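Local coordinates for B12-binding domain-containing protein (Kitasatospora setae, PDB 6WTE) that probably methylates its substrate as a cobalamin-dependent radical S-adenosylmethionine enzyme, carrying a bound cobalamin and a [4Fe-4S] cluster yet working by non-radical catalysis, at residues E54-R59 with R95-P100; V74-Q79 with E493-A498; V116-I121 with F463-H468. One frame throughout, in Å; residues are numbered along the deposited sequence. Where two conformers were deposited one is given.

Contact 1. Residues E54-R59 with R95-P100; sequences EYFAER and RLTDAP. With EDO (1,2-ethanediol), chain F.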
loop_
_atom_site.group_PDB
_atom_site.type_symbol
_atom_site.label_atom_id
_atom_site.label_comp_id
_atom_site.label_asym_id
_atom_site.label_seq_id
_atom_site.Cartn_x
_atom_site.Cartn_y
_atom_site.Cartn_z
ATOM N N GLU A 54 -2.849 -18.888 23.463
ATOM C CA GLU A 54 -4.168 -18.819 24.081
ATOM C C GLU A 54 -5.258 -19.164 23.075
ATOM O O GLU A 54 -6.145 -19.974 23.365
ATOM C CB GLU A 54 -4.406 -17.431 24.680
ATOM C CG GLU A 54 -3.436 -17.048 25.786
ATOM C CD GLU A 54 -3.527 -15.577 26.166
ATOM O OE1 GLU A 54 -3.901 -14.751 25.301
ATOM O OE2 GLU A 54 -3.222 -15.243 27.331
ATOM N N TYR A 55 -5.196 -18.581 21.872
ATOM C CA TYR A 55 -6.302 -18.742 20.932
ATOM C C TYR A 55 -6.479 -20.199 20.519
ATOM O O TYR A 55 -7.587 -20.742 20.581
ATOM C CB TYR A 55 -6.111 -17.857 19.697
ATOM C CG TYR A 55 -7.279 -18.000 18.744
ATOM C CD1 TYR A 55 -8.432 -17.247 18.916
ATOM C CD2 TYR A 55 -7.248 -18.921 17.704
ATOM C CE1 TYR A 55 -9.517 -17.396 18.070
ATOM C CE2 TYR A 55 -8.325 -19.077 16.857
ATOM C CZ TYR A 55 -9.455 -18.315 17.041
ATOM O OH TYR A 55 -10.526 -18.471 16.191
ATOM N N PHE A 56 -5.400 -20.848 20.072
ATOM C CA PHE A 56 -5.534 -22.184 19.501
ATOM C C PHE A 56 -5.777 -23.263 20.548
ATOM O O PHE A 56 -6.221 -24.362 20.198
ATOM C CB PHE A 56 -4.308 -22.518 18.659
ATOM C CG PHE A 56 -4.330 -21.867 17.312
ATOM C CD1 PHE A 56 -5.203 -22.318 16.334
ATOM C CD2 PHE A 56 -3.508 -20.794 17.028
ATOM C CE1 PHE A 56 -5.244 -21.719 15.097
ATOM C CE2 PHE A 56 -3.544 -20.197 15.789
ATOM C CZ PHE A 56 -4.414 -20.661 14.824
ATOM N N ALA A 57 -5.505 -22.986 21.819
ATOM C CA ALA A 57 -5.886 -23.948 22.843
ATOM C C ALA A 57 -7.394 -23.961 23.058
ATOM O O ALA A 57 -7.966 -25.005 23.393
ATOM C CB ALA A 57 -5.159 -23.637 24.145
ATOM N N GLU A 58 -8.049 -22.822 22.843
ATOM C CA GLU A 58 -9.476 -22.657 23.075
ATOM C C GLU A 58 -10.319 -22.800 21.814
ATOM O O GLU A 58 -11.497 -23.158 21.907
ATOM C CB GLU A 58 -9.734 -21.279 23.694
ATOM C CG GLU A 58 -8.781 -20.940 24.841
ATOM C CD GLU A 58 -8.606 -19.444 25.037
ATOM O OE1 GLU A 58 -9.286 -18.669 24.329
ATOM O OE2 GLU A 58 -7.783 -19.039 25.891
ATOM N N ARG A 59 -9.753 -22.526 20.640
ATOM C CA ARG A 59 -10.513 -22.462 19.400
ATOM C C ARG A 59 -9.842 -23.311 18.331
ATOM O O ARG A 59 -8.614 -23.409 18.270
ATOM C CB ARG A 59 -10.642 -21.014 18.891
ATOM C CG ARG A 59 -11.332 -20.082 19.869
ATOM C CD ARG A 59 -12.778 -20.487 20.083
ATOM N NE ARG A 59 -13.693 -19.760 19.209
ATOM C CZ ARG A 59 -14.970 -20.082 19.034
ATOM N NH1 ARG A 59 -15.482 -21.130 19.662
ATOM N NH2 ARG A 59 -15.734 -19.357 18.228
ATOM N N ARG A 95 2.398 -24.798 13.869
ATOM C CA ARG A 95 2.698 -25.690 14.983
ATOM C C ARG A 95 1.485 -25.932 15.867
ATOM O O ARG A 95 1.452 -26.934 16.592
ATOM C CB ARG A 95 3.847 -25.132 15.833
ATOM C CG ARG A 95 5.204 -25.151 15.136
ATOM C CD ARG A 95 6.349 -24.910 16.118
ATOM N NE ARG A 95 7.582 -24.518 15.435
ATOM C CZ ARG A 95 8.583 -23.851 16.005
ATOM N NH1 ARG A 95 8.501 -23.488 17.279
ATOM N NH2 ARG A 95 9.663 -23.540 15.301
ATOM N N LEU A 96 0.481 -25.058 15.798
ATOM C CA LEU A 96 -0.657 -25.070 16.706
ATOM C C LEU A 96 -1.937 -25.611 16.083
ATOM O O LEU A 96 -2.868 -25.955 16.823
ATOM C CB LEU A 96 -0.918 -23.649 17.226
ATOM C CG LEU A 96 0.246 -22.983 17.965
ATOM C CD1 LEU A 96 -0.047 -21.503 18.220
ATOM C CD2 LEU A 96 0.530 -23.701 19.274
ATOM N N THR A 97 -2.012 -25.697 14.757
ATOM C CA THR A 97 -3.219 -26.171 14.096
ATOM C C THR A 97 -2.836 -26.850 12.791
ATOM O O THR A 97 -1.831 -26.500 12.164
ATOM C CB THR A 97 -4.209 -25.028 13.816
ATOM O OG1 THR A 97 -5.366 -25.549 13.143
ATOM C CG2 THR A 97 -3.560 -23.952 12.933
ATOM N N ASP A 98 -3.639 -27.837 12.396
ATOM C CA ASP A 98 -3.532 -28.436 11.072
ATOM C C ASP A 98 -4.523 -27.833 10.085
ATOM O O ASP A 98 -4.589 -28.286 8.934
ATOM C CB ASP A 98 -3.724 -29.957 11.156
ATOM C CG ASP A 98 -2.588 -30.644 11.896
ATOM O OD1 ASP A 98 -1.420 -30.243 11.716
ATOM O OD2 ASP A 98 -2.861 -31.586 12.666
ATOM N N ALA A 99 -5.281 -26.820 10.500
ATOM C CA ALA A 99 -6.176 -26.145 9.576
ATOM C C ALA A 99 -5.366 -25.531 8.437
ATOM O O ALA A 99 -4.242 -25.068 8.657
ATOM C CB ALA A 99 -6.981 -25.054 10.281
ATOM N N PRO A 100 -5.892 -25.520 7.218
ATOM C CA PRO A 100 -5.155 -24.895 6.116
ATOM C C PRO A 100 -5.000 -23.402 6.351
ATOM O O PRO A 100 -5.845 -22.756 6.973
ATOM C CB PRO A 100 -6.032 -25.176 4.891
ATOM C CG PRO A 100 -7.415 -25.310 5.461
ATOM C CD PRO A 100 -7.231 -25.974 6.805
HETATM C C1 EDO F . -1.028 -29.318 15.357
HETATM O O1 EDO F . -1.491 -29.863 16.603
HETATM C C2 EDO F . 0.178 -30.120 14.885
HETATM O O2 EDO F . 0.093 -30.325 13.471
#
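With CG turned anti to its carbonyl carbon (chi1 -78°), F56 sends its ring from the last turn of helix 48-58 to meet L96 and T97, while the chi1 of T97, 179°, places OG1 anti to the backbone N and leaves CG2 against that ring. The CG2 methyl comes within 3.5 Å of F56 CE1 and, like CD1 of L96, approaches the ring obliquely. L96 crosses F56 at about a right angle, its CD1 3.7 Å from F56 CD2 and its CB lying beside F56 CG. The hydroxyl of T97 is used within its own segment: A99 N donates to T97 OG1 over 2.9 Å, an almost straight bond (166°) that closes an ST turn and fixes the threonine's rotation. An alanine in place of F56 would remove the whole ring and is likely to leave a gap beside L96 CD1 and the T97 methyl. F56 also rests on L6 of strand 4-9 and on P61, whereas L96 reaches back to L52 and H53. The contact thus joins two helices and the turn leading into strand 101-104, beside the parallel strands of the Rossmann-like B12-binding domain.

Contact 2. Residues V74-Q79 with E493-A498; sequences VYAFEQ and ERWHGA
Residues 76-78 take helical backbone angles in a short turn, where Y75 O accepts from both E78 N and Q79 N, and this turn meets helix 491-503 with the CA atoms of F77 and W495 5.6 Å apart. W495 supplies the whole helix side of the contact. Its CG lies anti to the carbonyl carbon (chi1 -79°), which carries the indole out from the helix to lie flat against the turn. F77 CA sits over one face in a CH-pi contact, 3.6 Å from the centroid of the five-membered ring and only 13° off its normal. F77 CB adds to this at 3.6 Å from W495 CD2, but the phenyl ring beyond it leads away from the indole. Over the six-membered ring the partner is A76: its CB stands 3.7 Å from W495 CH2, and its carbonyl oxygen lies over the same face toward the rim. That oxygen accepts from Q79 NE2 at 3.0 Å, the donor nearly in line with the carbonyl bond and the oxygen close to the plane of the Q79 amide. The Q79 amide stands 84° to the indole plane. Both ends of the amide are held, NE2 also bonding to Q437 OE1 and OE1 accepting from N439 N, which would fix its rotation. V74 and Y75, at the start of the turn, touch cobalamin. The turn follows strand 63-67 and precedes helix 83-96 along the chain, with A76 and Q79 against C475 of strand 475-476, while F477 meets the indole from just beyond that strand.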
loop_
_atom_site.group_PDB
_atom_site.type_symbol
_atom_site.label_atom_id
_atom_site.label_comp_id
_atom_site.label_asym_id
_atom_site.label_seq_id
_atom_site.Cartn_x
_atom_site.Cartn_y
_atom_site.Cartn_z
ATOM N N VAL A 74 9.875 -0.708 1.498
ATOM C CA VAL A 74 9.800 -0.197 0.128
ATOM C C VAL A 74 10.702 1.033 -0.020
ATOM O O VAL A 74 10.824 1.607 -1.107
ATOM C CB VAL A 74 8.324 0.045 -0.272
ATOM C CG1 VAL A 74 8.161 0.736 -1.615
ATOM C CG2 VAL A 74 7.596 -1.296 -0.320
ATOM N N TYR A 75 11.413 1.396 1.047
ATOM C CA TYR A 75 12.455 2.416 0.949
ATOM C C TYR A 75 13.687 1.785 0.314
ATOM O O TYR A 75 14.282 0.871 0.894
ATOM C CB TYR A 75 12.810 2.973 2.325
ATOM C CG TYR A 75 11.829 3.965 2.900
ATOM C CD1 TYR A 75 11.562 5.166 2.253
ATOM C CD2 TYR A 75 11.199 3.719 4.112
ATOM C CE1 TYR A 75 10.673 6.087 2.789
ATOM C CE2 TYR A 75 10.309 4.632 4.652
ATOM C CZ TYR A 75 10.050 5.811 3.988
ATOM O OH TYR A 75 9.165 6.719 4.528
ATOM N N ALA A 76 14.083 2.280 -0.863
ATOM C CA ALA A 76 15.137 1.617 -1.627
ATOM C C ALA A 76 16.478 1.627 -0.902
ATOM O O ALA A 76 17.259 0.678 -1.035
ATOM C CB ALA A 76 15.278 2.269 -3.004
ATOM N N PHE A 77 16.776 2.682 -0.151
ATOM C CA PHE A 77 18.046 2.725 0.562
ATOM C C PHE A 77 18.053 1.837 1.801
ATOM O O PHE A 77 19.134 1.530 2.315
ATOM C CB PHE A 77 18.384 4.167 0.955
ATOM C CG PHE A 77 17.223 4.922 1.532
ATOM C CD1 PHE A 77 16.309 5.560 0.707
ATOM C CD2 PHE A 77 17.036 4.987 2.907
ATOM C CE1 PHE A 77 15.234 6.246 1.237
ATOM C CE2 PHE A 77 15.963 5.681 3.442
ATOM C CZ PHE A 77 15.061 6.306 2.607
ATOM N N GLU A 78 16.887 1.384 2.263
ATOM C CA GLU A 78 16.789 0.615 3.499
ATOM C C GLU A 78 16.782 -0.889 3.262
ATOM O O GLU A 78 17.580 -1.610 3.866
ATOM C CB GLU A 78 15.524 1.005 4.271
ATOM C CG GLU A 78 15.486 0.416 5.672
ATOM C CD GLU A 78 14.242 0.804 6.442
ATOM O OE1 GLU A 78 13.351 1.454 5.853
ATOM O OE2 GLU A 78 14.162 0.450 7.640
ATOM N N GLN A 79 15.901 -1.374 2.394
ATOM C CA GLN A 79 15.798 -2.799 2.089
ATOM C C GLN A 79 15.591 -3.612 3.368
ATOM O O GLN A 79 16.345 -4.535 3.696
ATOM C CB GLN A 79 17.025 -3.261 1.305
ATOM C CG GLN A 79 17.076 -2.620 -0.070
ATOM C CD GLN A 79 18.398 -2.816 -0.762
ATOM O OE1 GLN A 79 19.045 -3.851 -0.609
ATOM N NE2 GLN A 79 18.818 -1.814 -1.522
ATOM N N GLU A 493 26.871 2.924 1.868
ATOM C CA GLU A 493 27.585 4.194 1.808
ATOM C C GLU A 493 27.180 4.993 0.576
ATOM O O GLU A 493 27.052 6.223 0.643
ATOM C CB GLU A 493 29.093 3.950 1.820
ATOM C CG GLU A 493 29.914 5.163 2.235
ATOM C CD GLU A 493 29.591 5.615 3.647
ATOM O OE1 GLU A 493 29.300 6.814 3.840
ATOM O OE2 GLU A 493 29.611 4.761 4.563
ATOM N N ARG A 494 26.986 4.318 -0.562
ATOM C CA ARG A 494 26.512 5.012 -1.755
ATOM C C ARG A 494 25.114 5.575 -1.543
ATOM O O ARG A 494 24.816 6.695 -1.974
ATOM C CB ARG A 494 26.527 4.073 -2.961
ATOM C CG ARG A 494 27.905 3.624 -3.399
ATOM C CD ARG A 494 27.863 3.105 -4.828
ATOM N NE ARG A 494 29.051 2.330 -5.172
ATOM C CZ ARG A 494 30.184 2.855 -5.628
ATOM N NH1 ARG A 494 31.209 2.065 -5.919
ATOM N NH2 ARG A 494 30.294 4.167 -5.791
ATOM N N TRP A 495 24.236 4.806 -0.890
ATOM C CA TRP A 495 22.910 5.332 -0.584
ATOM C C TRP A 495 23.009 6.552 0.321
ATOM O O TRP A 495 22.292 7.538 0.126
ATOM C CB TRP A 495 22.041 4.265 0.081
ATOM C CG TRP A 495 21.435 3.248 -0.840
ATOM C CD1 TRP A 495 21.666 1.904 -0.839
ATOM C CD2 TRP A 495 20.485 3.493 -1.887
ATOM N NE1 TRP A 495 20.919 1.293 -1.821
ATOM C CE2 TRP A 495 20.190 2.247 -2.482
ATOM C CE3 TRP A 495 19.863 4.643 -2.387
ATOM C CZ2 TRP A 495 19.298 2.120 -3.546
ATOM C CZ3 TRP A 495 18.975 4.513 -3.444
ATOM C CH2 TRP A 495 18.700 3.264 -4.010
ATOM N N HIS A 496 23.910 6.506 1.305
ATOM C CA HIS A 496 24.090 7.635 2.212
ATOM C C HIS A 496 24.498 8.884 1.444
ATOM O O HIS A 496 23.952 9.970 1.664
ATOM C CB HIS A 496 25.136 7.275 3.273
ATOM C CG HIS A 496 25.219 8.244 4.417
ATOM N ND1 HIS A 496 24.961 9.591 4.283
ATOM C CD2 HIS A 496 25.560 8.056 5.713
ATOM C CE1 HIS A 496 25.126 10.189 5.450
ATOM N NE2 HIS A 496 25.488 9.278 6.335
ATOM N N GLY A 497 25.449 8.742 0.519
ATOM C CA GLY A 497 25.873 9.889 -0.266
ATOM C C GLY A 497 24.761 10.440 -1.134
ATOM O O GLY A 497 24.631 11.655 -1.298
ATOM N N ALA A 498 23.938 9.554 -1.698
ATOM C CA ALA A 498 22.835 10.011 -2.534
ATOM C C ALA A 498 21.800 10.766 -1.713
ATOM O O ALA A 498 21.267 11.788 -2.162
ATOM C CB ALA A 498 22.192 8.825 -3.251
#

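Contact 3. Residues V116-I121 with F463-H468; sequences VEYFGI and FMFDEH
F465 meets Y118 of helix 112-119 ring to ring, and the approach to it along 463-468 begins with F463, whose backbone pairs with V474. M464 follows, bonded through its backbone to R472; in the conformer given, its side chain packs on T71, one of the residues that bind cobalamin, and reaches over one face of the F465 ring. At F465 the contact itself is made. With CG anti to the carbonyl carbon (chi1 -57°), the phenyl group extends toward the helix and brings CZ over one face of the tyrosine ring, with CE1 also close. F465 CZ stands 3.7 Å from Y118 CE1, displaced toward the rim of the ring. The two centroids are 4.9 Å apart and the planes inclined at 41°, an oblique aromatic pair whose side chains cross at about a right angle. F471 meets the F465 ring and touches Y118 as well, so three aromatic residues gather here. Beyond the phenylalanine the chain turns, D466 OD1 accepting from N470 N and, weakly, from H468 N. On the helix side, R87 of helix 83-96 packs against Y118, and the helix ends at the next residue, in a Schellman motif with G120 as C-prime at positive phi and I121 N bonded to V116 O at 3.2 Å. The aromatic pair is thus an interdomain contact, joining the closing turn of a B12-binding-domain helix to the loop after helix 456-461 in the radical SAM part of the chain.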
loop_
_atom_site.group_PDB
_atom_site.type_symbol
_atom_site.label_atom_id
_atom_site.label_comp_id
_atom_site.label_asym_id
_atom_site.label_seq_id
_atom_site.Cartn_x
_atom_site.Cartn_y
_atom_site.Cartn_z
ATOM N N VAL A 116 3.462 -17.894 -1.117
ATOM C CA VAL A 116 2.837 -19.164 -0.755
ATOM C C VAL A 116 3.912 -20.217 -0.506
ATOM O O VAL A 116 3.879 -20.945 0.495
ATOM C CB VAL A 116 1.845 -19.626 -1.838
ATOM C CG1 VAL A 116 1.497 -21.088 -1.622
ATOM C CG2 VAL A 116 0.563 -18.807 -1.798
ATOM N N GLU A 117 4.908 -20.285 -1.395
ATOM C CA GLU A 117 5.960 -21.285 -1.244
ATOM C C GLU A 117 6.902 -20.937 -0.095
ATOM O O GLU A 117 7.303 -21.822 0.673
ATOM C CB GLU A 117 6.724 -21.436 -2.565
ATOM C CG GLU A 117 5.821 -21.830 -3.737
ATOM C CD GLU A 117 6.592 -22.259 -4.973
ATOM O OE1 GLU A 117 7.838 -22.282 -4.921
ATOM O OE2 GLU A 117 5.949 -22.552 -6.006
ATOM N N TYR A 118 7.257 -19.656 0.047
ATOM C CA TYR A 118 8.150 -19.234 1.127
ATOM C C TYR A 118 7.520 -19.475 2.495
ATOM O O TYR A 118 8.174 -19.975 3.416
ATOM C CB TYR A 118 8.497 -17.754 0.949
ATOM C CG TYR A 118 9.334 -17.130 2.045
ATOM C CD1 TYR A 118 10.674 -17.464 2.207
ATOM C CD2 TYR A 118 8.793 -16.173 2.894
ATOM C CE1 TYR A 118 11.444 -16.871 3.195
ATOM C CE2 TYR A 118 9.557 -15.573 3.890
ATOM C CZ TYR A 118 10.876 -15.924 4.032
ATOM O OH TYR A 118 11.625 -15.327 5.017
ATOM N N PHE A 119 6.246 -19.107 2.648
ATOM C CA PHE A 119 5.561 -19.299 3.926
ATOM C C PHE A 119 5.225 -20.759 4.189
ATOM O O PHE A 119 4.964 -21.125 5.342
ATOM C CB PHE A 119 4.269 -18.486 3.971
ATOM C CG PHE A 119 4.474 -16.993 3.999
ATOM C CD1 PHE A 119 5.599 -16.431 4.580
ATOM C CD2 PHE A 119 3.513 -16.156 3.466
ATOM C CE1 PHE A 119 5.765 -15.047 4.615
ATOM C CE2 PHE A 119 3.672 -14.786 3.492
ATOM C CZ PHE A 119 4.805 -14.232 4.068
ATOM N N GLY A 120 5.205 -21.589 3.150
ATOM C CA GLY A 120 4.850 -22.984 3.323
ATOM C C GLY A 120 3.386 -23.212 3.611
ATOM O O GLY A 120 3.045 -24.124 4.373
ATOM N N ILE A 121 2.506 -22.405 3.028
ATOM C CA ILE A 121 1.083 -22.452 3.333
ATOM C C ILE A 121 0.340 -23.098 2.170
ATOM O O ILE A 121 0.870 -23.261 1.072
ATOM C CB ILE A 121 0.508 -21.058 3.659
ATOM C CG1 ILE A 121 0.682 -20.097 2.470
ATOM C CG2 ILE A 121 1.161 -20.507 4.911
ATOM C CD1 ILE A 121 0.100 -18.683 2.706
ATOM N N PHE A 463 13.239 -11.065 -7.038
ATOM C CA PHE A 463 13.297 -9.653 -6.699
ATOM C C PHE A 463 13.503 -9.410 -5.210
ATOM O O PHE A 463 13.744 -8.264 -4.812
ATOM C CB PHE A 463 12.027 -8.959 -7.188
ATOM C CG PHE A 463 11.938 -8.870 -8.684
ATOM C CD1 PHE A 463 11.467 -9.940 -9.427
ATOM C CD2 PHE A 463 12.352 -7.718 -9.353
ATOM C CE1 PHE A 463 11.394 -9.875 -10.797
ATOM C CE2 PHE A 463 12.286 -7.639 -10.742
ATOM C CZ PHE A 463 11.802 -8.715 -11.467
ATOM N N MET A 464 13.425 -10.454 -4.384
ATOM C CA MET A 464 13.601 -10.332 -2.943
ATOM C C MET A 464 14.647 -11.276 -2.362
ATOM O O MET A 464 15.182 -10.984 -1.285
ATOM C CB MET A 464 12.261 -10.577 -2.233
ATOM C CG MET A 464 12.252 -10.279 -0.748
ATOM S SD MET A 464 10.571 -10.162 -0.128
ATOM C CE MET A 464 10.009 -8.671 -0.939
ATOM N N PHE A 465 14.952 -12.388 -3.028
ATOM C CA PHE A 465 15.865 -13.395 -2.511
ATOM C C PHE A 465 16.909 -13.739 -3.562
ATOM O O PHE A 465 16.621 -13.744 -4.760
ATOM C CB PHE A 465 15.128 -14.685 -2.128
ATOM C CG PHE A 465 14.028 -14.491 -1.126
ATOM C CD1 PHE A 465 14.298 -14.543 0.232
ATOM C CD2 PHE A 465 12.720 -14.295 -1.539
ATOM C CE1 PHE A 465 13.289 -14.377 1.160
ATOM C CE2 PHE A 465 11.701 -14.129 -0.612
ATOM C CZ PHE A 465 11.986 -14.173 0.740
ATOM N N ASP A 466 18.120 -14.051 -3.110
ATOM C CA ASP A 466 19.122 -14.526 -4.049
ATOM C C ASP A 466 18.980 -16.036 -4.246
ATOM O O ASP A 466 18.060 -16.676 -3.729
ATOM C CB ASP A 466 20.533 -14.121 -3.603
ATOM C CG ASP A 466 21.002 -14.822 -2.329
ATOM O OD1 ASP A 466 20.355 -15.774 -1.842
ATOM O OD2 ASP A 466 22.058 -14.402 -1.810
ATOM N N GLU A 467 19.910 -16.608 -5.016
ATOM C CA GLU A 467 19.830 -18.019 -5.379
ATOM C C GLU A 467 19.947 -18.930 -4.163
ATOM O O GLU A 467 19.450 -20.061 -4.187
ATOM C CB GLU A 467 20.921 -18.352 -6.401
ATOM C CG GLU A 467 20.794 -17.624 -7.742
ATOM C CD GLU A 467 21.310 -16.188 -7.714
ATOM O OE1 GLU A 467 21.609 -15.664 -6.617
ATOM O OE2 GLU A 467 21.431 -15.583 -8.805
ATOM N N HIS A 468 20.589 -18.464 -3.098
ATOM C CA HIS A 468 20.763 -19.261 -1.892
ATOM C C HIS A 468 19.630 -19.077 -0.891
ATOM O O HIS A 468 19.666 -19.685 0.182
ATOM C CB HIS A 468 22.099 -18.921 -1.225
ATOM C CG HIS A 468 23.285 -19.136 -2.113
ATOM N ND1 HIS A 468 24.054 -18.097 -2.593
ATOM C CD2 HIS A 468 23.829 -20.269 -2.616
ATOM C CE1 HIS A 468 25.023 -18.581 -3.348
ATOM N NE2 HIS A 468 24.911 -19.897 -3.378
#

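Contact 1 closes along the chain before contact 3 opens, and contact 3 is nested in the long loop closed by contact 2, whose first segment falls between the two halves of contact 1. All three draw on the B12-binding domain: contact 1 lies wholly inside it, while contacts 2 and 3 tie it to later parts of the chain. Helix 83-96 links them in sequence, following the turn of contact 2, ending in contact 1 and packing on the helix of contact 3. The centres of contacts 2 and 3 lie about 23 Å apart, so the B12-binding domain meets the later chain at two separate places, contact 2 touching cobalamin; contact 1 lies about 25 Å from contact 3 and 41 Å from contact 2, centre to centre.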